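BtGH115A (Bacteroides thetaiotaomicron, PDB 5BY3) is a family GH115 glycoside hydrolase, a 4-O-methyl-alpha-glucuronidase with specificity for decorated arabinogalactans. Local coordinates at residues D705-F709 and I721-K726. Residues are numbered along the deposited sequence; the frame is centred on the assembly and turned at random.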
# COMPACT_ATOMS: atom_id res chain seq x y z
N ASP A 705 12.29 -17.14 -14.11
CA ASP A 705 11.76 -17.86 -12.95
C ASP A 705 12.94 -18.09 -12.01
O ASP A 705 12.87 -18.92 -11.12
CB ASP A 705 11.14 -19.18 -13.43
CG ASP A 705 10.30 -19.02 -14.72
OD1 ASP A 705 9.35 -18.19 -14.73
OD2 ASP A 705 10.59 -19.73 -15.73
N LYS A 706 14.03 -17.36 -12.18
CA LYS A 706 15.24 -17.82 -11.52
C LYS A 706 15.83 -17.23 -10.24
O LYS A 706 15.96 -17.99 -9.30
CB LYS A 706 16.28 -18.31 -12.52
CG LYS A 706 16.04 -19.75 -12.95
CD LYS A 706 16.68 -20.75 -11.98
CE LYS A 706 15.70 -21.37 -10.98
NZ LYS A 706 16.35 -22.41 -10.12
N LEU A 707 16.19 -15.96 -10.16
CA LEU A 707 17.00 -15.45 -8.96
C LEU A 707 18.13 -16.31 -8.36
O LEU A 707 17.92 -17.04 -7.37
CB LEU A 707 16.12 -15.00 -7.78
CG LEU A 707 15.28 -13.72 -7.89
CD1 LEU A 707 14.47 -13.57 -6.59
CD2 LEU A 707 16.13 -12.50 -8.21
N ARG A 708 19.34 -16.18 -8.90
CA ARG A 708 20.49 -16.85 -8.29
C ARG A 708 21.82 -16.07 -8.24
O ARG A 708 21.98 -15.03 -8.86
CB ARG A 708 20.66 -18.26 -8.90
CG ARG A 708 20.97 -18.30 -10.37
CD ARG A 708 20.14 -19.35 -11.07
NE ARG A 708 19.71 -18.74 -12.31
CZ ARG A 708 20.20 -18.99 -13.52
NH1 ARG A 708 21.15 -19.91 -13.70
NH2 ARG A 708 19.70 -18.32 -14.56
N PHE A 709 22.74 -16.58 -7.43
CA PHE A 709 24.06 -15.98 -7.27
C PHE A 709 25.14 -17.05 -7.25
O PHE A 709 24.83 -18.23 -7.24
CB PHE A 709 24.13 -15.06 -6.01
CG PHE A 709 23.83 -15.75 -4.70
CD1 PHE A 709 22.52 -15.81 -4.20
CD2 PHE A 709 24.87 -16.30 -3.93
CE1 PHE A 709 22.25 -16.43 -2.98
CE2 PHE A 709 24.61 -16.91 -2.70
CZ PHE A 709 23.29 -16.98 -2.22
N ILE A 721 23.89 -20.79 -6.52
CA ILE A 721 22.87 -20.85 -5.46
C ILE A 721 21.62 -20.02 -5.81
O ILE A 721 21.72 -18.82 -6.00
CB ILE A 721 23.42 -20.39 -4.11
CG1 ILE A 721 24.59 -21.29 -3.66
CG2 ILE A 721 22.31 -20.42 -3.07
CD1 ILE A 721 25.19 -20.91 -2.31
N ALA A 722 20.47 -20.71 -5.88
CA ALA A 722 19.16 -20.16 -6.21
C ALA A 722 18.35 -19.88 -4.92
O ALA A 722 18.47 -20.61 -3.94
CB ALA A 722 18.42 -21.16 -7.06
N TYR A 723 17.49 -18.85 -4.95
CA TYR A 723 16.71 -18.50 -3.75
C TYR A 723 15.33 -17.97 -4.06
O TYR A 723 14.64 -17.51 -3.15
CB TYR A 723 17.47 -17.53 -2.80
CG TYR A 723 17.68 -16.16 -3.38
CD1 TYR A 723 18.76 -15.89 -4.23
CD2 TYR A 723 16.79 -15.11 -3.09
CE1 TYR A 723 18.94 -14.63 -4.79
CE2 TYR A 723 16.96 -13.84 -3.65
CZ TYR A 723 18.04 -13.61 -4.49
OH TYR A 723 18.21 -12.37 -5.02
N GLU A 724 14.92 -18.05 -5.33
CA GLU A 724 13.53 -17.78 -5.69
C GLU A 724 12.72 -18.89 -4.99
O GLU A 724 13.28 -19.94 -4.69
CB GLU A 724 13.31 -17.74 -7.22
CG GLU A 724 13.07 -19.08 -7.95
CD GLU A 724 14.25 -20.07 -7.95
OE1 GLU A 724 15.39 -19.69 -7.64
OE2 GLU A 724 14.03 -21.27 -8.26
N THR A 725 11.47 -18.60 -4.67
CA THR A 725 10.52 -19.58 -4.17
C THR A 725 9.38 -19.69 -5.19
O THR A 725 9.20 -18.78 -6.07
CB THR A 725 9.91 -19.16 -2.80
OG1 THR A 725 9.26 -17.90 -2.95
CG2 THR A 725 10.92 -19.05 -1.73
N LYS A 726 8.57 -20.75 -5.02
CA LYS A 726 7.43 -21.06 -5.90
C LYS A 726 6.20 -21.21 -5.04
O LYS A 726 6.24 -21.88 -4.01
CB LYS A 726 7.66 -22.38 -6.69
CG LYS A 726 8.87 -22.45 -7.63
CD LYS A 726 8.75 -21.49 -8.82
CE LYS A 726 10.03 -21.45 -9.64
NZ LYS A 726 10.29 -20.07 -10.13
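Phe709 and Ile721 face each other as an antiparallel hydrogen-bonded pair, with Phe709 N giving its hydrogen to Ile721 O and Ile721 N to Phe709 O, each at 2.8 Å. Next to them Arg708 and Ala722 form a non-hydrogen-bonded pair, and beyond the regular ladder Tyr723 N reaches Leu707 O at 3.1 Å. From Phe709 CB, on the same face of the sheet as the Ile721 side chain, a first torsion of 60° sets CG between the backbone N and the carbonyl carbon and brings the ring back over the partner strand. Ile721 O lies over one face of the ring, toward its rim, nearest CD1 and then CG. CE1 meets Tyr723 CD1 at 3.7 Å, the tyrosine atom coming in at the phenylalanine edge, with the two ring planes turned 48° apart. CE2 and CZ rest against Ile721, whose CB makes a CH-pi contact 4.1 Å from the Phe709 ring centroid. At CZ the nearest neighbour is Ile721 CG2. Leu707 extends the apolar contacts: its CB makes a CH-pi contact over a face of the Tyr723 ring, while CD1 touches Tyr723 CE2. Past the strand ends the contact turns polar. Lys706 NZ forms a salt bridge with Glu724 OE2 at 3.2 Å, weak as a hydrogen bond, and Lys726 NZ donates a hydrogen bond to Asp705 O at 3.0 Å, in the carbonyl plane on a lone pair. Arg708 NE makes a salt bridge with Asp763 OD2. These contacts continue the pairing beyond the open end of the beta hairpin made by strands 708-713 and 719-722, at the margin of a four-stranded antiparallel sheet in the C-terminal region. Phe709 and Tyr723 pack on strand 689-696, Ile721 lies against strand 741-748, and the Thr725 side chain touches helix 730-738.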